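Local coordinates for protein protease (Penicillium cyclopium, PDB 5Z6O) that hydrolyses peptide bonds in proteins as a subtilisin-family serine protease of the proteinase K type, using a charge-relay active site, at residues 37-42 and 93-98; 78-83 and 231-236; 161-166 and 181-186; 204-209 and 269-274. One frame throughout, in Å; residues are numbered along the deposited sequence.

Overall arrangement
From the N terminus, the chain runs through strand 37-42, strand 56-61 and helix 73-82 and closes this loop in contact 1, where strand 93-98 returns parallel to strand 37-42. Contact 2 crosses contact 1: it starts inside that loop, at 78-83, and reaches forward to 231-236 on helix 227-245. Within its span nests contact 3, a short closure that sets 161-166 beside 181-186. Contact 4 follows contact 3 in series and crosses contact 2, running from strand 205-208 to 269-274. Contacts 1, 3 and 4 reach one parallel sheet, contact 1 toward one side, contacts 3 and 4, which share a calcium ion, toward the other on neighbouring strands; contact 2 joins two helices packed upon it.

Contact 1: residues 37-42 and 93-98; sequences VIYGVD and SVVAVK
Tyr39 and Val95 lie side by side on two inner, parallel strands of the seven-stranded sheet at the heart of the subtilisin fold. The short segments approach to 4.6 Å between axes and are twisted by 26°. Their backbones are joined by five hydrogen bonds, in which Ile38, Gly40 and Asp42 use their N-H groups and Val95 and Val97 answer with theirs; Gly40 N to Val95 O is 2.9 Å long and nearly straight.

Packing is tight on the face of Tyr39, Val41, Val95 and Val97, which helix 108-124 covers. With CG beside its backbone N (chi1 -64°), Tyr39 lies alongside Val95 and points the same way, CD1 of the ring 3.7 Å from Val95 CB. Val97 continues the row, its CG2 4.1 Å from Tyr39 CD1, while the phenol oxygen reaches Asp121 beyond. A valine in place of Tyr39 would probably leave Asp121 without its hydroxyl partner and open a gap between Val95 and Trp117.

The other face is looser between the strands. Gly40, with no side chain, is paired there with Ala96, whose methyl makes no close contact with strand 37-42, and Gly40 is partly exposed; Ile38 and Val94 turn instead to Ala82 of helix 73-82. Lys98 stretches out fully extended to where its amine forms a salt bridge with Asp64 and hydrogen bonds to the carbonyls of Asp66 and Thr68. Asp42 ends the strand beside His73, consistent with its place in the charge-relay system, and there the last bond of the pair, from Asp42 N to Val97 O, measures 3.1 Å.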
loop_
_atom_site.group_PDB
_atom_site.type_symbol
_atom_site.label_atom_id
_atom_site.label_comp_id
_atom_site.label_asym_id
_atom_site.label_seq_id
_atom_site.Cartn_x
_atom_site.Cartn_y
_atom_site.Cartn_z
ATOM N N VAL A 37 -8.894 5.466 -7.760
ATOM C CA VAL A 37 -9.542 4.526 -6.847
ATOM C C VAL A 37 -8.489 3.573 -6.302
ATOM O O VAL A 37 -7.699 3.002 -7.074
ATOM C CB VAL A 37 -10.656 3.746 -7.564
ATOM C CG1 VAL A 37 -11.290 2.741 -6.606
ATOM C CG2 VAL A 37 -11.688 4.733 -8.123
ATOM N N ILE A 38 -8.469 3.398 -4.987
ATOM C CA ILE A 38 -7.581 2.455 -4.317
ATOM C C ILE A 38 -8.432 1.356 -3.699
ATOM O O ILE A 38 -9.257 1.625 -2.816
ATOM C CB ILE A 38 -6.746 3.139 -3.230
ATOM C CG1 ILE A 38 -5.834 4.218 -3.834
ATOM C CG2 ILE A 38 -5.885 2.098 -2.541
ATOM C CD1 ILE A 38 -5.203 5.167 -2.766
ATOM N N TYR A 39 -8.181 0.107 -4.091
ATOM C CA TYR A 39 -8.866 -1.021 -3.469
ATOM C C TYR A 39 -8.019 -1.561 -2.327
ATOM O O TYR A 39 -6.898 -2.015 -2.553
ATOM C CB TYR A 39 -9.107 -2.132 -4.491
ATOM C CG TYR A 39 -10.027 -1.697 -5.601
ATOM C CD1 TYR A 39 -11.418 -1.806 -5.455
ATOM C CD2 TYR A 39 -9.508 -1.191 -6.806
ATOM C CE1 TYR A 39 -12.275 -1.422 -6.459
ATOM C CE2 TYR A 39 -10.372 -0.777 -7.824
ATOM C CZ TYR A 39 -11.751 -0.909 -7.635
ATOM O OH TYR A 39 -12.591 -0.519 -8.639
ATOM N N GLY A 40 -8.571 -1.557 -1.121
ATOM C CA GLY A 40 -7.898 -2.102 0.045
ATOM C C GLY A 40 -8.353 -3.523 0.276
ATOM O O GLY A 40 -9.498 -3.755 0.672
ATOM N N VAL A 41 -7.485 -4.493 -0.007
ATOM C CA VAL A 41 -7.845 -5.910 0.064
ATOM C C VAL A 41 -7.308 -6.435 1.391
ATOM O O VAL A 41 -6.109 -6.729 1.519
ATOM C CB VAL A 41 -7.267 -6.682 -1.132
ATOM C CG1 VAL A 41 -7.605 -8.158 -1.046
ATOM C CG2 VAL A 41 -7.775 -6.097 -2.468
ATOM N N ASP A 42 -8.172 -6.539 2.405
ATOM C CA ASP A 42 -7.683 -6.665 3.774
ATOM C C ASP A 42 -8.823 -7.099 4.695
ATOM O O ASP A 42 -9.750 -7.783 4.241
ATOM C CB ASP A 42 -7.071 -5.323 4.208
ATOM C CG ASP A 42 -5.971 -5.468 5.215
ATOM O OD1 ASP A 42 -6.221 -6.063 6.288
ATOM O OD2 ASP A 42 -4.862 -4.947 4.940
ATOM N N SER A 93 -9.923 8.080 -3.812
ATOM C CA SER A 93 -11.064 7.289 -3.362
ATOM C C SER A 93 -10.586 5.924 -2.880
ATOM O O SER A 93 -9.634 5.361 -3.423
ATOM C CB SER A 93 -12.074 7.082 -4.486
ATOM O OG SER A 93 -12.519 8.317 -5.016
ATOM N N VAL A 94 -11.272 5.388 -1.865
ATOM C CA VAL A 94 -10.871 4.137 -1.219
ATOM C C VAL A 94 -12.057 3.189 -1.212
ATOM O O VAL A 94 -13.165 3.605 -0.870
ATOM C CB VAL A 94 -10.393 4.369 0.225
ATOM C CG1 VAL A 94 -9.988 3.064 0.842
ATOM C CG2 VAL A 94 -9.259 5.268 0.211
ATOM N N VAL A 95 -11.828 1.916 -1.565
ATOM C CA VAL A 95 -12.890 0.924 -1.631
ATOM C C VAL A 95 -12.493 -0.262 -0.757
ATOM O O VAL A 95 -11.426 -0.853 -0.948
ATOM C CB VAL A 95 -13.165 0.473 -3.076
ATOM C CG1 VAL A 95 -14.274 -0.545 -3.085
ATOM C CG2 VAL A 95 -13.582 1.660 -3.937
ATOM N N ALA A 96 -13.347 -0.609 0.211
ATOM C CA ALA A 96 -13.036 -1.717 1.101
ATOM C C ALA A 96 -13.342 -3.025 0.401
ATOM O O ALA A 96 -14.477 -3.235 -0.046
ATOM C CB ALA A 96 -13.875 -1.638 2.376
ATOM N N VAL A 97 -12.354 -3.912 0.319
ATOM C CA VAL A 97 -12.588 -5.272 -0.137
ATOM C C VAL A 97 -12.217 -6.184 1.028
ATOM O O VAL A 97 -11.040 -6.477 1.257
ATOM C CB VAL A 97 -11.784 -5.607 -1.400
ATOM C CG1 VAL A 97 -12.080 -7.039 -1.852
ATOM C CG2 VAL A 97 -12.082 -4.592 -2.544
ATOM N N LYS A 98 -13.204 -6.652 1.776
ATOM C CA LYS A 98 -12.930 -7.422 2.983
ATOM C C LYS A 98 -12.799 -8.896 2.609
ATOM O O LYS A 98 -13.774 -9.509 2.139
ATOM C CB LYS A 98 -14.041 -7.243 4.013
ATOM C CG LYS A 98 -13.800 -8.087 5.251
ATOM C CD LYS A 98 -14.757 -7.706 6.418
ATOM C CE LYS A 98 -14.733 -8.807 7.431
ATOM N NZ LYS A 98 -15.547 -8.370 8.616
#

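Contact 2: residues 78-83 and 231-236; sequences ASTAAG and APHVAG
Thr80 lays its methyl group over the imidazole of His233, joining two buried helices of the subtilisin fold: helix 73-82, which opens with His73, and helix 227-245, which carries Ser228 near its start, both consistent with the charge-relay system. The short segments cross at -35° with axes only 7.5 Å apart, a spacing that small residues make possible.

The threonine and histidine meet at a slant, and the ring takes the methyl on one face. CG2 of Thr80 sits 3.6 Å from the centroid of the His233 ring and 16° off its normal, a CH-pi contact displaced toward the ND1-CE1 side. Although the CB of His233 points away from helix 73-82, CG lies beside the backbone N (chi1 -71°) and the imidazole swings back to meet Thr80. A hydrogen bond from ND1 to Met229 O, one turn earlier, helps to fix the rotation of the ring, which also touches Pro208 of strand 205-208.

The CB of Pro232 points toward helix 73-82. Its CG is 3.9 Å from Thr80 CG2, and its CB lies 4.1 Å from Ala81 CB, so that the pyrrolidine fits beside both neighbours. The carbonyl has two roles: Pro232 O accepts the helical bond from Gly236 N at 2.9 Å and a CA-H...O contact from Ala81 CA at 3.5 Å. Past it the backbones themselves close up. A CB on residue 236 would collide with the carbonyl of Ala81, and glycine instead lets Gly236 CA approach Ala81 O to 3.6 Å.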
loop_
_atom_site.group_PDB
_atom_site.type_symbol
_atom_site.label_atom_id
_atom_site.label_comp_id
_atom_site.label_asym_id
_atom_site.label_seq_id
_atom_site.Cartn_x
_atom_site.Cartn_y
_atom_site.Cartn_z
ATOM N N ALA A 78 -5.532 1.217 4.819
ATOM C CA ALA A 78 -6.220 2.187 3.970
ATOM C C ALA A 78 -5.888 3.619 4.394
ATOM O O ALA A 78 -5.787 4.534 3.561
ATOM C CB ALA A 78 -7.734 1.947 4.057
ATOM N N SER A 79 -5.748 3.836 5.692
ATOM C CA SER A 79 -5.455 5.170 6.209
ATOM C C SER A 79 -4.068 5.650 5.779
ATOM O O SER A 79 -3.906 6.805 5.381
ATOM C CB SER A 79 -5.591 5.146 7.748
ATOM O OG SER A 79 -5.209 6.389 8.297
ATOM N N THR A 80 -3.058 4.788 5.869
ATOM C CA THR A 80 -1.729 5.131 5.355
ATOM C C THR A 80 -1.792 5.468 3.875
ATOM O O THR A 80 -1.093 6.374 3.413
ATOM C CB THR A 80 -0.778 3.945 5.608
ATOM O OG1 THR A 80 -0.592 3.832 7.025
ATOM C CG2 THR A 80 0.572 4.121 4.921
ATOM N N ALA A 81 -2.634 4.760 3.108
ATOM C CA ALA A 81 -2.640 5.018 1.667
ATOM C C ALA A 81 -3.312 6.338 1.344
ATOM O O ALA A 81 -2.850 7.070 0.460
ATOM C CB ALA A 81 -3.366 3.885 0.916
ATOM N N ALA A 82 -4.405 6.679 2.082
ATOM C CA ALA A 82 -5.305 7.703 1.567
ATOM C C ALA A 82 -5.998 8.536 2.643
ATOM O O ALA A 82 -6.808 9.398 2.284
ATOM C CB ALA A 82 -6.369 7.040 0.692
ATOM N N GLY A 83 -5.684 8.353 3.922
ATOM C CA GLY A 83 -6.313 9.163 4.950
ATOM C C GLY A 83 -5.882 10.616 4.913
ATOM O O GLY A 83 -4.764 10.955 4.544
ATOM N N ALA A 231 3.655 -1.494 2.268
ATOM C CA ALA A 231 2.945 -1.529 0.984
ATOM C C ALA A 231 1.980 -0.360 0.740
ATOM O O ALA A 231 1.975 0.175 -0.385
ATOM C CB ALA A 231 2.194 -2.861 0.838
ATOM N N PRO A 232 1.133 0.058 1.687
ATOM C CA PRO A 232 0.192 1.137 1.381
ATOM C C PRO A 232 0.860 2.480 1.160
ATOM O O PRO A 232 0.250 3.335 0.494
ATOM C CB PRO A 232 -0.755 1.153 2.609
ATOM C CG PRO A 232 -0.025 0.449 3.672
ATOM C CD PRO A 232 0.810 -0.592 2.962
ATOM N N HIS A 233 2.083 2.707 1.666
ATOM C CA HIS A 233 2.779 3.932 1.247
ATOM C C HIS A 233 2.955 3.926 -0.262
ATOM O O HIS A 233 2.835 4.969 -0.918
ATOM C CB HIS A 233 4.158 4.060 1.913
ATOM C CG HIS A 233 4.121 4.381 3.386
ATOM N ND1 HIS A 233 3.969 3.415 4.364
ATOM C CD2 HIS A 233 4.269 5.561 4.045
ATOM C CE1 HIS A 233 4.032 3.987 5.559
ATOM N NE2 HIS A 233 4.218 5.286 5.394
ATOM N N VAL A 234 3.272 2.756 -0.825
ATOM C CA VAL A 234 3.514 2.662 -2.262
ATOM C C VAL A 234 2.189 2.704 -3.021
ATOM O O VAL A 234 2.102 3.335 -4.084
ATOM C CB VAL A 234 4.337 1.394 -2.582
ATOM C CG1 VAL A 234 4.587 1.256 -4.099
ATOM C CG2 VAL A 234 5.692 1.450 -1.872
ATOM N N ALA A 235 1.125 2.108 -2.470
ATOM C CA ALA A 235 -0.195 2.242 -3.092
ATOM C C ALA A 235 -0.573 3.711 -3.191
ATOM O O ALA A 235 -1.027 4.188 -4.246
ATOM C CB ALA A 235 -1.275 1.504 -2.281
ATOM N N GLY A 236 -0.389 4.444 -2.093
ATOM C CA GLY A 236 -0.706 5.864 -2.129
ATOM C C GLY A 236 0.179 6.629 -3.098
ATOM O O GLY A 236 -0.297 7.524 -3.802
#

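Contact 3: residues 161-166 and 181-186; sequences VAAGNE and VCTIAA. With CA (calcium ion), chain B; PMS (phenylmethanesulfonic acid), chain C.
Val161 straddles Thr183 on the parallel neighbouring strand, its N donating to Cys182 O and its O accepting from Ile184 N, both at 2.9 Å, and a more bent bond follows from Ala163 N to Ile184 O (140°) as the first strand ends.

Val161 meets Val181 at an angle, CG2 lying 4.0 Å from Val181 CB, and Ala163 CB rests 3.9 Å from Thr183 CG2. At one end Val181 O binds the calcium ion at 2.6 Å, while a water of that ion donates to Thr183 OG1, whose hydroxyl also bonds Ala176 O.

At the other end the chain turns toward the bound phenylmethanesulfonic acid. Ala162 CB packs 3.7 Å from its ring atom C3. Asn165, with chi1 -56° setting CG beside the backbone N, directs ND2 to the sulfonate oxygen O1S at 2.7 Å in a nearly straight bond; OD1 is held by Thr227, which steadies the amide's rotation. A leucine at Asn165 would probably leave O1S without this donor and Thr227 without its amide partner. Ser228 N also bonds the inhibitor, and together the amide and this backbone N-H have the arrangement of the subtilisin oxyanion hole.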
loop_
_atom_site.group_PDB
_atom_site.type_symbol
_atom_site.label_atom_id
_atom_site.label_comp_id
_atom_site.label_asym_id
_atom_site.label_seq_id
_atom_site.Cartn_x
_atom_site.Cartn_y
_atom_site.Cartn_z
ATOM N N VAL A 161 2.208 -5.058 -3.047
ATOM C CA VAL A 161 2.134 -6.238 -2.190
ATOM C C VAL A 161 3.189 -6.173 -1.100
ATOM O O VAL A 161 4.362 -5.910 -1.392
ATOM C CB VAL A 161 2.339 -7.515 -3.044
ATOM C CG1 VAL A 161 2.305 -8.731 -2.190
ATOM C CG2 VAL A 161 1.238 -7.628 -4.116
ATOM N N ALA A 162 2.790 -6.489 0.136
ATOM C CA ALA A 162 3.752 -6.619 1.222
ATOM C C ALA A 162 4.697 -7.782 0.951
ATOM O O ALA A 162 4.281 -8.868 0.524
ATOM C CB ALA A 162 3.030 -6.835 2.546
ATOM N N ALA A 163 5.984 -7.577 1.221
ATOM C CA ALA A 163 6.925 -8.664 0.919
ATOM C C ALA A 163 6.814 -9.819 1.902
ATOM O O ALA A 163 7.211 -10.949 1.557
ATOM C CB ALA A 163 8.357 -8.140 0.918
ATOM N N GLY A 164 6.298 -9.571 3.108
ATOM C CA GLY A 164 6.244 -10.592 4.136
ATOM C C GLY A 164 7.199 -10.287 5.283
ATOM O O GLY A 164 8.130 -9.470 5.172
ATOM N N ASN A 165 6.944 -10.936 6.409
ATOM C CA ASN A 165 7.602 -10.595 7.668
ATOM C C ASN A 165 8.426 -11.734 8.265
ATOM O O ASN A 165 8.602 -11.774 9.478
ATOM C CB ASN A 165 6.573 -10.155 8.710
ATOM C CG ASN A 165 5.717 -8.999 8.235
ATOM O OD1 ASN A 165 6.195 -8.100 7.561
ATOM N ND2 ASN A 165 4.450 -9.023 8.588
ATOM N N GLU A 166 8.937 -12.660 7.460
ATOM C CA GLU A 166 9.590 -13.835 8.030
ATOM C C GLU A 166 11.106 -13.790 7.890
ATOM O O GLU A 166 11.767 -14.824 8.060
ATOM C CB GLU A 166 9.028 -15.110 7.405
ATOM C CG GLU A 166 7.527 -15.244 7.565
ATOM C CD GLU A 166 6.771 -14.552 6.432
ATOM O OE1 GLU A 166 7.249 -14.538 5.267
ATOM O OE2 GLU A 166 5.689 -14.014 6.709
ATOM N N VAL A 181 3.935 -7.609 -10.048
ATOM C CA VAL A 181 3.425 -6.856 -8.901
ATOM C C VAL A 181 4.546 -5.999 -8.376
ATOM O O VAL A 181 5.702 -6.176 -8.764
ATOM C CB VAL A 181 2.879 -7.777 -7.790
ATOM C CG1 VAL A 181 1.695 -8.586 -8.292
ATOM C CG2 VAL A 181 3.969 -8.686 -7.258
ATOM N N CYS A 182 4.211 -5.035 -7.510
ATOM C CA CYS A 182 5.208 -4.137 -6.950
ATOM C C CYS A 182 5.380 -4.602 -5.505
ATOM O O CYS A 182 4.480 -4.426 -4.681
ATOM C CB CYS A 182 4.731 -2.686 -7.065
ATOM S SG CYS A 182 6.074 -1.475 -7.224
ATOM N N THR A 183 6.476 -5.301 -5.229
ATOM C CA THR A 183 6.662 -5.982 -3.947
ATOM C C THR A 183 7.522 -5.121 -3.024
ATOM O O THR A 183 8.640 -4.733 -3.404
ATOM C CB THR A 183 7.348 -7.325 -4.185
ATOM O OG1 THR A 183 6.514 -8.135 -5.023
ATOM C CG2 THR A 183 7.599 -8.045 -2.890
ATOM N N ILE A 184 7.030 -4.867 -1.799
ATOM C CA ILE A 184 7.537 -3.758 -0.982
ATOM C C ILE A 184 8.111 -4.308 0.324
ATOM O O ILE A 184 7.413 -4.990 1.079
ATOM C CB ILE A 184 6.436 -2.723 -0.677
ATOM C CG1 ILE A 184 5.642 -2.339 -1.934
ATOM C CG2 ILE A 184 7.039 -1.493 -0.018
ATOM C CD1 ILE A 184 6.569 -1.892 -3.089
ATOM N N ALA A 185 9.370 -3.978 0.608
ATOM C CA ALA A 185 10.004 -4.311 1.876
ATOM C C ALA A 185 9.922 -3.128 2.833
ATOM O O ALA A 185 9.600 -1.999 2.440
ATOM C CB ALA A 185 11.469 -4.729 1.650
ATOM N N ALA A 186 10.178 -3.401 4.114
ATOM C CA ALA A 186 9.924 -2.430 5.178
ATOM C C ALA A 186 11.211 -1.773 5.672
ATOM O O ALA A 186 12.177 -2.470 6.002
ATOM C CB ALA A 186 9.223 -3.104 6.351
HETATM CA CA CA B . 8.189 -6.465 -9.356
HETATM C C PMS C . 0.341 -8.717 7.890
HETATM S S PMS C . 1.051 -7.064 8.128
HETATM C C1 PMS C . 1.134 -9.507 6.838
HETATM C C2 PMS C . 1.715 -8.894 5.735
HETATM C C3 PMS C . 2.417 -9.647 4.803
HETATM C C4 PMS C . 2.551 -11.017 4.966
HETATM C C5 PMS C . 1.966 -11.629 6.064
HETATM C C6 PMS C . 1.276 -10.878 7.002
HETATM O O2S PMS C . 0.666 -6.471 9.450
HETATM O O1S PMS C . 2.548 -7.106 8.208
HETATM O O HOH W 1 7.812 -8.113 -7.794
HETATM O O HOH W 2 7.320 -5.046 -11.034
HETATM O O HOH W 3 10.136 -7.452 -8.793
HETATM O O HOH W 4 7.397 -8.595 -10.704
HETATM O O HOH W 5 9.901 -6.631 -11.047
#

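Contact 4: residues 204-209 and 269-274; sequences DLYAPG and KGTTTK. With CA (calcium ion), chain B.
The first torsions of Thr272 and Tyr206 bring each into the contact, Thr272 with its methyl on the 204-205 backbone, Tyr206 with its ring beside the 271-272 backbone. In Thr272 chi1 is -176°, which carries OG1 round to the backbone of Lys274 and leaves CG2 wedged between N and carbonyl carbon, 3.7 Å from Asp204 O. In Tyr206 chi1 of -80° sets CG beside the backbone N and swings the ring out.

The phenol presents its edge: Thr272 O lies in the ring plane, 3.2 Å from Tyr206 CE1. This buried carbonyl has no hydrogen-bond partner, and the slightly positive ring edge probably offsets some of that loss. Thr271 crosses the tyrosine at about a right angle, its CG2 3.8 Å from Tyr206 OH, and the hydroxyl goes on to Ser193.

The backbone fixes the rest. Tyr206 N donates to Lys274 O at 2.9 Å and 165°, and that same carbonyl packs 3.7 Å from Leu205 CB. The loop that delivers it is shaped by an ST turn, Lys274 N bonding Thr272 OG1 at 3.1 Å. Lys274 then leads away, its amine held by the carbonyls of Val257 and Ala260.

Asp204 faces the other way and grips the calcium ion with both carboxylate oxygens, OD1 at 2.6 Å and OD2 at 2.4 Å. OD2 also takes a hydrogen bond from Thr183 N, which helps to orient the group. With Val181 O and five waters the ion is eight-coordinate, a site resembling the strong calcium site of proteinase K and probably its counterpart, beside the outermost strand of the subtilisin sheet.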
loop_
_atom_site.group_PDB
_atom_site.type_symbol
_atom_site.label_atom_id
_atom_site.label_comp_id
_atom_site.label_asym_id
_atom_site.label_seq_id
_atom_site.Cartn_x
_atom_site.Cartn_y
_atom_site.Cartn_z
ATOM N N ASP A 204 10.917 -4.866 -5.095
ATOM C CA ASP A 204 11.096 -3.742 -6.000
ATOM C C ASP A 204 11.662 -2.522 -5.278
ATOM O O ASP A 204 12.471 -1.771 -5.854
ATOM C CB ASP A 204 9.751 -3.390 -6.660
ATOM C CG ASP A 204 9.285 -4.493 -7.607
ATOM O OD1 ASP A 204 9.929 -4.635 -8.667
ATOM O OD2 ASP A 204 8.372 -5.271 -7.264
ATOM N N LEU A 205 11.235 -2.286 -4.034
ATOM C CA LEU A 205 11.786 -1.167 -3.250
ATOM C C LEU A 205 11.336 -1.291 -1.795
ATOM O O LEU A 205 10.512 -2.137 -1.442
ATOM C CB LEU A 205 11.381 0.200 -3.817
ATOM C CG LEU A 205 9.917 0.566 -3.711
ATOM C CD1 LEU A 205 9.781 2.112 -3.650
ATOM C CD2 LEU A 205 9.134 0.089 -4.945
ATOM N N TYR A 206 11.900 -0.424 -0.960
ATOM C CA TYR A 206 11.558 -0.254 0.451
ATOM C C TYR A 206 10.584 0.898 0.614
ATOM O O TYR A 206 10.615 1.869 -0.148
ATOM C CB TYR A 206 12.803 0.074 1.318
ATOM C CG TYR A 206 13.643 -1.151 1.664
ATOM C CD1 TYR A 206 14.542 -1.712 0.726
ATOM C CD2 TYR A 206 13.515 -1.760 2.924
ATOM C CE1 TYR A 206 15.289 -2.870 1.057
ATOM C CE2 TYR A 206 14.261 -2.899 3.268
ATOM C CZ TYR A 206 15.137 -3.435 2.343
ATOM O OH TYR A 206 15.845 -4.545 2.742
ATOM N N ALA A 207 9.778 0.812 1.675
ATOM C CA ALA A 207 8.979 1.944 2.117
ATOM C C ALA A 207 8.878 1.854 3.620
ATOM O O ALA A 207 9.096 0.773 4.186
ATOM C CB ALA A 207 7.580 1.930 1.478
ATOM N N PRO A 208 8.523 2.948 4.294
ATOM C CA PRO A 208 8.499 2.951 5.763
ATOM C C PRO A 208 7.563 1.884 6.294
ATOM O O PRO A 208 6.404 1.792 5.878
ATOM C CB PRO A 208 7.990 4.358 6.101
ATOM C CG PRO A 208 8.561 5.201 5.002
ATOM C CD PRO A 208 8.408 4.317 3.745
ATOM N N GLY A 209 8.069 1.091 7.241
ATOM C CA GLY A 209 7.293 -0.051 7.676
ATOM C C GLY A 209 7.387 -0.341 9.145
ATOM O O GLY A 209 6.725 -1.264 9.615
ATOM N N LYS A 269 21.927 -8.956 1.176
ATOM C CA LYS A 269 22.602 -9.076 -0.116
ATOM C C LYS A 269 21.629 -9.555 -1.179
ATOM O O LYS A 269 20.725 -10.358 -0.906
ATOM C CB LYS A 269 23.795 -10.039 -0.034
ATOM C CG LYS A 269 23.404 -11.506 0.006
ATOM C CD LYS A 269 24.329 -12.356 -0.877
ATOM C CE LYS A 269 24.071 -13.853 -0.682
ATOM N NZ LYS A 269 24.313 -14.297 0.730
ATOM N N GLY A 270 21.791 -9.027 -2.385
ATOM C CA GLY A 270 20.870 -9.341 -3.449
ATOM C C GLY A 270 19.570 -8.564 -3.396
ATOM O O GLY A 270 18.677 -8.848 -4.201
ATOM N N THR A 271 19.445 -7.589 -2.482
ATOM C CA THR A 271 18.227 -6.787 -2.297
ATOM C C THR A 271 18.510 -5.331 -2.644
ATOM O O THR A 271 19.572 -4.792 -2.299
ATOM C CB THR A 271 17.707 -6.895 -0.850
ATOM O OG1 THR A 271 17.536 -8.272 -0.515
ATOM C CG2 THR A 271 16.345 -6.198 -0.675
ATOM N N THR A 272 17.589 -4.715 -3.378
ATOM C CA THR A 272 17.686 -3.291 -3.681
ATOM C C THR A 272 17.799 -2.468 -2.414
ATOM O O THR A 272 17.321 -2.858 -1.353
ATOM C CB THR A 272 16.462 -2.824 -4.474
ATOM O OG1 THR A 272 16.648 -1.459 -4.829
ATOM C CG2 THR A 272 15.193 -2.925 -3.628
ATOM N N THR A 273 18.462 -1.314 -2.517
ATOM C CA THR A 273 18.503 -0.387 -1.405
ATOM C C THR A 273 17.695 0.873 -1.691
ATOM O O THR A 273 17.864 1.863 -0.984
ATOM C CB THR A 273 19.946 -0.038 -1.059
ATOM O OG1 THR A 273 20.535 0.638 -2.164
ATOM C CG2 THR A 273 20.724 -1.299 -0.849
ATOM N N LYS A 274 16.786 0.819 -2.669
ATOM C CA LYS A 274 15.963 1.964 -3.055
ATOM C C LYS A 274 14.823 2.170 -2.072
ATOM O O LYS A 274 14.211 1.211 -1.607
ATOM C CB LYS A 274 15.383 1.769 -4.462
ATOM C CG LYS A 274 16.427 2.172 -5.531
ATOM C CD LYS A 274 15.899 2.110 -6.942
ATOM C CE LYS A 274 16.868 2.817 -7.927
ATOM N NZ LYS A 274 16.355 4.134 -8.483
HETATM CA CA CA B . 8.189 -6.465 -9.356
HETATM O O HOH W 2 7.320 -5.046 -11.034
HETATM O O HOH W 3 10.136 -7.452 -8.793
HETATM O O HOH W 4 7.397 -8.595 -10.704
HETATM O O HOH W 1 7.812 -8.113 -7.794
HETATM O O HOH W 5 9.901 -6.631 -11.047
#